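Local coordinates for conserved hypothetical protein (Bacteroides thetaiotaomicron, PDB 2FB6) that is of unknown function, a small single-domain alpha/beta protein with a parallel sheet flanked by helices and a cysteine pair at one helix start, at residues 29-32 against 33-37; 18-21 against 22-26; 76-79 against 80-84. All blocks are in the same frame, centred on the assembly; numbering follows the deposited sequence.

Contact 1 (29-32 against 33-37)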
loop_
_atom_site.group_PDB
_atom_site.type_symbol
_atom_site.label_atom_id
_atom_site.label_comp_id
_atom_site.label_asym_id
_atom_site.label_seq_id
_atom_site.Cartn_x
_atom_site.Cartn_y
_atom_site.Cartn_z
ATOM N N TYR A 29 -5.556 -6.231 8.843
ATOM C CA TYR A 29 -5.450 -7.465 8.071
ATOM C C TYR A 29 -4.058 -7.599 7.442
ATOM O O TYR A 29 -3.475 -8.685 7.449
ATOM C CB TYR A 29 -6.540 -7.533 7.012
ATOM C CG TYR A 29 -6.466 -8.807 6.199
ATOM C CD1 TYR A 29 -6.647 -10.064 6.798
ATOM C CD2 TYR A 29 -6.229 -8.763 4.818
ATOM C CE1 TYR A 29 -6.585 -11.245 6.042
ATOM C CE2 TYR A 29 -6.165 -9.932 4.071
ATOM C CZ TYR A 29 -6.337 -11.160 4.676
ATOM O OH TYR A 29 -6.248 -12.297 3.892
ATOM N N ALA A 30 -3.515 -6.501 6.931
ATOM C CA ALA A 30 -2.222 -6.574 6.269
ATOM C C ALA A 30 -1.123 -6.959 7.269
ATOM O O ALA A 30 -0.298 -7.874 7.012
ATOM C CB ALA A 30 -1.901 -5.258 5.580
ATOM N N LEU A 31 -1.131 -6.303 8.427
ATOM C CA LEU A 31 -0.101 -6.574 9.444
ATOM C C LEU A 31 -0.171 -7.997 9.964
ATOM O O LEU A 31 0.856 -8.693 10.070
ATOM C CB LEU A 31 -0.196 -5.583 10.609
ATOM C CG LEU A 31 0.466 -4.244 10.347
ATOM C CD1 LEU A 31 -0.056 -3.206 11.323
ATOM C CD2 LEU A 31 1.992 -4.422 10.471
ATOM N N ASN A 32 -1.380 -8.443 10.298
ATOM C CA ASN A 32 -1.529 -9.797 10.828
ATOM C C ASN A 32 -1.195 -10.836 9.772
ATOM O O ASN A 32 -0.534 -11.844 10.065
ATOM C CB ASN A 32 -2.930 -10.007 11.391
ATOM C CG ASN A 32 -3.049 -9.497 12.811
ATOM O OD1 ASN A 32 -2.841 -10.249 13.756
ATOM N ND2 ASN A 32 -3.352 -8.203 12.971
ATOM N N SER A 33 -1.641 -10.591 8.539
ATOM C CA SER A 33 -1.329 -11.495 7.433
ATOM C C SER A 33 0.167 -11.674 7.262
ATOM O O SER A 33 0.640 -12.811 7.065
ATOM C CB SER A 33 -1.911 -10.992 6.110
ATOM O OG SER A 33 -3.309 -11.123 6.086
ATOM N N LYS A 34 0.899 -10.556 7.284
ATOM C CA LYS A 34 2.347 -10.594 7.077
ATOM C C LYS A 34 3.040 -11.265 8.256
ATOM O O LYS A 34 3.876 -12.154 8.078
ATOM C CB LYS A 34 2.903 -9.181 6.861
ATOM C CG LYS A 34 4.383 -9.127 6.510
ATOM C CD LYS A 34 4.667 -9.695 5.125
ATOM C CE LYS A 34 6.166 -9.763 4.865
ATOM N NZ LYS A 34 6.482 -10.294 3.513
ATOM N N ASN A 35 2.684 -10.844 9.461
ATOM C CA ASN A 35 3.351 -11.368 10.642
ATOM C C ASN A 35 3.086 -12.862 10.891
ATOM O O ASN A 35 3.967 -13.567 11.389
ATOM C CB ASN A 35 3.036 -10.517 11.880
ATOM C CG ASN A 35 3.764 -9.194 11.886
ATOM O OD1 ASN A 35 4.878 -9.068 11.380
ATOM N ND2 ASN A 35 3.130 -8.190 12.480
ATOM N N ARG A 36 1.905 -13.341 10.503
ATOM C CA ARG A 36 1.518 -14.733 10.748
ATOM C C ARG A 36 1.772 -15.650 9.557
ATOM O O ARG A 36 1.620 -16.875 9.669
ATOM C CB ARG A 36 0.049 -14.817 11.163
ATOM C CG ARG A 36 -0.246 -14.103 12.456
ATOM C CD ARG A 36 -1.704 -14.209 12.833
ATOM N NE ARG A 36 -1.949 -13.557 14.113
ATOM C CZ ARG A 36 -3.149 -13.286 14.618
ATOM N NH1 ARG A 36 -4.255 -13.601 13.958
ATOM N NH2 ARG A 36 -3.232 -12.693 15.797
ATOM N N GLY A 37 2.143 -15.064 8.426
ATOM C CA GLY A 37 2.503 -15.857 7.255
ATOM C C GLY A 37 1.306 -16.301 6.438
ATOM O O GLY A 37 1.418 -17.210 5.612
#
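Ser33 sets its hydroxyl between the carbonyl of Tyr29, one helical turn back, and the face of the same tyrosine's ring. OG donates to Tyr29 O at 2.8 Å, arriving from above the carbonyl plane, while Ser33 N reaches the same oxygen from the opposite face in the regular helical bond, so that Tyr29 O is gripped by two donors. With OG beside its own backbone N (chi1 -71°), the serine side chain folds back along the helix instead of projecting from it. The Tyr29 ring, swung beside its carbonyl carbon (chi1 -180°), lies under the hydroxyl: Ser33 OG stands 3.2 Å above the ring plane, displaced toward the rim, and its nearest ring atom is CE1 of Tyr29 at 3.3 Å. The phenol end is held by Trp39, whose NE1 bonds to Tyr29 OH.

Residues 29-36 form the last turns of helix 19-36, the connection between strands 9-14 and 41-46 in a beta-alpha-beta unit. Lys34 N, Asn35 N and Arg36 N continue the i to i-4 ladder, and Gly37, with positive phi, is where the chain leaves the helix.

On another side of the helix, Asn32 and Arg36 run side by side. In the arginine conformer described, one of two, the amide oxygen of Asn32 sits over the centre of the guanidinium, OD1 lying 3.2 Å from Arg36 CZ, and the two planes are 77° apart. Because OD1 lies above the guanidinium, the N-H groups do not point at it; the contact is one of packing, probably with some electrostatic attraction. Asn32 ND2 bonds to Met28 O, a turn earlier, which helps fix the rotation of the amide. Lys34, also in one of two conformers, is bent at chi2 and heads away from this side, its NZ bonding to Lys40 O.

Contact 2 (18-21 against 22-26)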
loop_
_atom_site.group_PDB
_atom_site.type_symbol
_atom_site.label_atom_id
_atom_site.label_comp_id
_atom_site.label_asym_id
_atom_site.label_seq_id
_atom_site.Cartn_x
_atom_site.Cartn_y
_atom_site.Cartn_z
ATOM N N ASN A 18 -10.998 6.894 4.590
ATOM C CA ASN A 18 -11.816 6.590 5.759
ATOM C C ASN A 18 -10.936 5.970 6.836
ATOM O O ASN A 18 -10.468 4.838 6.686
ATOM C CB ASN A 18 -12.957 5.643 5.411
ATOM C CG ASN A 18 -13.883 5.429 6.578
ATOM O OD1 ASN A 18 -13.525 4.791 7.559
ATOM N ND2 ASN A 18 -15.071 5.989 6.493
ATOM N N LYS A 19 -10.687 6.704 7.916
ATOM C CA LYS A 19 -9.785 6.216 8.966
ATOM C C LYS A 19 -10.278 4.933 9.635
ATOM O O LYS A 19 -9.477 4.053 9.934
ATOM C CB LYS A 19 -9.487 7.314 9.995
ATOM C CG LYS A 19 -8.631 8.426 9.394
ATOM C CD LYS A 19 -8.319 9.547 10.382
ATOM C CE LYS A 19 -7.363 9.091 11.472
ATOM N NZ LYS A 19 -6.983 10.217 12.395
ATOM N N ASP A 20 -11.592 4.799 9.838
ATOM C CA ASP A 20 -12.117 3.576 10.458
ATOM C C ASP A 20 -11.745 2.358 9.636
ATOM O O ASP A 20 -11.315 1.336 10.179
ATOM C CB ASP A 20 -13.640 3.648 10.669
ATOM C CG ASP A 20 -14.036 4.390 11.935
ATOM O OD1 ASP A 20 -13.203 4.565 12.839
ATOM O OD2 ASP A 20 -15.214 4.796 12.022
ATOM N N THR A 21 -11.881 2.469 8.317
ATOM C CA THR A 21 -11.526 1.354 7.447
ATOM C C THR A 21 -10.006 1.148 7.356
ATOM O O THR A 21 -9.532 0.010 7.361
ATOM C CB THR A 21 -12.192 1.505 6.088
ATOM O OG1 THR A 21 -13.607 1.369 6.286
ATOM C CG2 THR A 21 -11.685 0.465 5.077
ATOM N N VAL A 22 -9.251 2.243 7.308
ATOM C CA VAL A 22 -7.788 2.126 7.273
ATOM C C VAL A 22 -7.256 1.383 8.487
ATOM O O VAL A 22 -6.463 0.462 8.336
ATOM C CB VAL A 22 -7.108 3.517 7.141
ATOM C CG1 VAL A 22 -5.585 3.441 7.418
ATOM C CG2 VAL A 22 -7.370 4.088 5.755
ATOM N N PHE A 23 -7.679 1.769 9.685
ATOM C CA PHE A 23 -7.083 1.181 10.861
ATOM C C PHE A 23 -7.636 -0.226 11.079
ATOM O O PHE A 23 -6.870 -1.195 11.251
ATOM C CB PHE A 23 -7.306 2.065 12.087
ATOM C CG PHE A 23 -6.571 3.394 12.040
ATOM C CD1 PHE A 23 -5.182 3.443 11.941
ATOM C CD2 PHE A 23 -7.271 4.583 12.144
ATOM C CE1 PHE A 23 -4.504 4.670 11.930
ATOM C CE2 PHE A 23 -6.601 5.814 12.133
ATOM C CZ PHE A 23 -5.222 5.842 12.016
ATOM N N ASN A 24 -8.960 -0.340 11.012
ATOM C CA ASN A 24 -9.632 -1.558 11.478
ATOM C C ASN A 24 -9.780 -2.676 10.465
ATOM O O ASN A 24 -10.087 -3.821 10.832
ATOM C CB ASN A 24 -10.982 -1.200 12.056
ATOM C CG ASN A 24 -10.863 -0.318 13.265
ATOM O OD1 ASN A 24 -10.608 -0.802 14.366
ATOM N ND2 ASN A 24 -11.045 0.981 13.076
HETATM N N MSE A 25 -9.567 -2.356 9.204
HETATM C CA MSE A 25 -9.668 -3.368 8.159
HETATM C C MSE A 25 -8.308 -3.497 7.500
HETATM O O MSE A 25 -7.624 -4.524 7.643
HETATM C CB MSE A 25 -10.782 -3.018 7.157
HETATM C CG MSE A 25 -11.220 -4.181 6.274
HETATM SE SE MSE A 25 -9.994 -4.494 4.783
HETATM C CE MSE A 25 -9.641 -6.393 5.123
ATOM N N LEU A 26 -7.887 -2.429 6.833
ATOM C CA LEU A 26 -6.748 -2.506 5.953
ATOM C C LEU A 26 -5.452 -2.819 6.705
ATOM O O LEU A 26 -4.805 -3.833 6.419
ATOM C CB LEU A 26 -6.628 -1.195 5.172
ATOM C CG LEU A 26 -5.752 -1.218 3.931
ATOM C CD1 LEU A 26 -6.226 -0.124 2.971
ATOM C CD2 LEU A 26 -4.294 -1.027 4.313
#
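This is a local contact within the first turns of helix 19-36, where an N-cap starts the helix that links strand 9-14 to strand 41-46 in a beta-alpha-beta unit. Asn18 is the capping residue: its side-chain OD1 accepts from Thr21 N at 2.9 Å, meeting an amide at the open helix end. Its backbone O receives Val22 N, the first regular bond of the ladder, and Phe23 N follows onto Lys19 O.

Lys19 and Phe23 lie alongside each other and point the same way. The lysine chain bends at chi3 (70°), which brings CE within 3.4 Å of Phe23 CE2, with the lysine CB also near the ring. The contact is thus made by methylene carbon, while the ammonium continues to a salt bridge with Asp57. Phe23 also packs on Gln59, Val60 and Glu63 of helix 58-70. Val22 and Leu26 turn instead to the sheet, touching Trp14, and Leu26 reaches Ile12 as well.

Farther along, the helix widens. Thr21 O accepts both Met25 N, at 3.0 Å, and Leu26 N, also at 3.0 Å; the second bond is nearly straight and gives the turn at 22-26 its pi character. Beside this turn, Thr21 CG2 and the CB of selenomethionine Met25 lie 4.2 Å apart, and both side chains also touch Ile117 at the end of the chain.

A second shared carbonyl lies on the exposed side of the helix, at Asp20. Asn24 N approaches Asp20 O tilted from the carbonyl plane. The side-chain amide of Asn24 folds back over the turn, and its ND2 meets the same Asp20 O at 2.9 Å, in the carbonyl plane and on a lone pair, with the acceptor almost within the amide plane of Asn24.

Contact 3 (76-79 against 80-84)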
loop_
_atom_site.group_PDB
_atom_site.type_symbol
_atom_site.label_atom_id
_atom_site.label_comp_id
_atom_site.label_asym_id
_atom_site.label_seq_id
_atom_site.Cartn_x
_atom_site.Cartn_y
_atom_site.Cartn_z
ATOM N N ALA A 76 3.561 4.451 -3.782
ATOM C CA ALA A 76 2.564 5.497 -3.960
ATOM C C ALA A 76 2.660 6.060 -5.359
ATOM O O ALA A 76 3.760 6.197 -5.909
ATOM C CB ALA A 76 2.765 6.621 -2.933
ATOM N N CYS A 77 1.499 6.404 -5.906
ATOM C CA CYS A 77 1.394 7.026 -7.209
ATOM C C CYS A 77 2.179 8.336 -7.232
ATOM O O CYS A 77 1.865 9.256 -6.491
ATOM C CB CYS A 77 -0.085 7.239 -7.557
ATOM S SG CYS A 77 -0.390 8.248 -9.025
ATOM N N GLN A 78 3.205 8.412 -8.081
ATOM C CA GLN A 78 4.025 9.614 -8.176
ATOM C C GLN A 78 3.243 10.805 -8.713
ATOM O O GLN A 78 3.501 11.945 -8.293
ATOM C CB GLN A 78 5.280 9.352 -9.020
ATOM C CG GLN A 78 6.197 10.562 -9.146
ATOM C CD GLN A 78 7.588 10.193 -9.644
ATOM O OE1 GLN A 78 8.014 9.039 -9.535
ATOM N NE2 GLN A 78 8.296 11.167 -10.196
ATOM N N ASP A 79 2.310 10.570 -9.640
ATOM C CA ASP A 79 1.453 11.669 -10.106
ATOM C C ASP A 79 0.657 12.253 -8.938
ATOM O O ASP A 79 0.606 13.477 -8.768
ATOM C CB ASP A 79 0.494 11.176 -11.184
ATOM C CG ASP A 79 1.176 10.969 -12.512
ATOM O OD1 ASP A 79 1.477 11.985 -13.193
ATOM O OD2 ASP A 79 1.398 9.793 -12.905
ATOM N N CYS A 80 0.036 11.389 -8.132
ATOM C CA CYS A 80 -0.675 11.880 -6.942
ATOM C C CYS A 80 0.220 12.637 -5.988
ATOM O O CYS A 80 -0.147 13.716 -5.511
ATOM C CB CYS A 80 -1.309 10.732 -6.155
ATOM S SG CYS A 80 -2.819 10.154 -6.888
ATOM N N CYS A 81 1.382 12.063 -5.672
ATOM C CA CYS A 81 2.323 12.725 -4.774
ATOM C C CYS A 81 2.719 14.097 -5.298
ATOM O O CYS A 81 2.797 15.072 -4.527
ATOM C CB CYS A 81 3.562 11.866 -4.558
ATOM S SG CYS A 81 3.185 10.341 -3.635
ATOM N N GLU A 82 2.947 14.184 -6.607
ATOM C CA GLU A 82 3.352 15.463 -7.192
ATOM C C GLU A 82 2.179 16.430 -7.255
ATOM O O GLU A 82 2.344 17.620 -6.978
ATOM C CB GLU A 82 4.012 15.255 -8.561
ATOM C CG GLU A 82 5.354 14.557 -8.411
ATOM C CD GLU A 82 6.081 14.369 -9.721
ATOM O OE1 GLU A 82 5.521 14.747 -10.766
ATOM O OE2 GLU A 82 7.207 13.834 -9.714
ATOM N N ASN A 83 0.994 15.934 -7.597
ATOM C CA ASN A 83 -0.178 16.814 -7.656
ATOM C C ASN A 83 -0.619 17.361 -6.305
ATOM O O ASN A 83 -1.088 18.508 -6.201
ATOM C CB ASN A 83 -1.330 16.141 -8.374
ATOM C CG ASN A 83 -1.069 16.016 -9.851
ATOM O OD1 ASN A 83 -0.332 16.826 -10.430
ATOM N ND2 ASN A 83 -1.646 14.999 -10.472
ATOM N N PHE A 84 -0.463 16.536 -5.276
ATOM C CA PHE A 84 -0.797 16.939 -3.914
ATOM C C PHE A 84 0.376 17.636 -3.209
ATOM O O PHE A 84 0.208 18.145 -2.092
ATOM C CB PHE A 84 -1.273 15.732 -3.090
ATOM C CG PHE A 84 -2.464 14.996 -3.683
ATOM C CD1 PHE A 84 -3.294 15.595 -4.636
ATOM C CD2 PHE A 84 -2.762 13.695 -3.269
ATOM C CE1 PHE A 84 -4.391 14.900 -5.182
ATOM C CE2 PHE A 84 -3.856 12.994 -3.791
ATOM C CZ PHE A 84 -4.679 13.593 -4.747
HETATM O O HOH W 1 2.979 14.214 -12.585
#
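The backbone passes straight from the end of strand 73-77 into helix 78-84, with Cys81 N, Glu82 N and Asn83 N bonding in turn to Cys77 O, Gln78 O and Asp79 O. Cys77 is the N-cap: its SG, turned opposite the backbone N (chi1 170°), accepts from Cys80 N at 3.3 Å along a nearly straight N-H (166°). The sulfur of Cys80 lies 3.8 Å from Cys77 SG, so the two are in contact without a disulfide. Such a CxxC at a helix start resembles the thioredoxin motif, though no redox role is established here.

Across the first turn, the side chains of Gln78 and Glu82 cross each other. Gln78 NE2 donates to Glu82 OE2 at 2.9 Å; the acceptor lies close to the amide plane, but the donor comes in from above the carboxylate plane. Water 1 donates to Asp79 OD1 and Glu82 OE1, joining two carboxylates that would otherwise probably repel each other.

Inward, Ala76 CB meets Cys81 SG at 3.8 Å. Ala76 pairs with strand 96-98, and both side chains pack on Ile90 of helix 87-92. Cys77 and Cys80 touch Trp47, while Val51 of helix 49-56 lies against Cys80, Cys81 and Phe84.

In the fold
Along the chain the order is contact 2, contact 1, contact 3. Contacts 2 and 1 belong to one helix, 19-36, near its start and at its end, with centres about 15 Å apart; together they cover much of the crossover from strand 9-14 to strand 41-46. Contact 3 spans the end of strand 73-77 and the helix 78-84 that follows it. Its centre is about 27 Å from that of contact 1, on the opposite side of the chain's centre, and about 21 Å from that of contact 2. The parallel sheet relates all three: strands 9-14, 41-46 and 73-77 lie in succession across it. The cysteine pair touches neither of the other contacts.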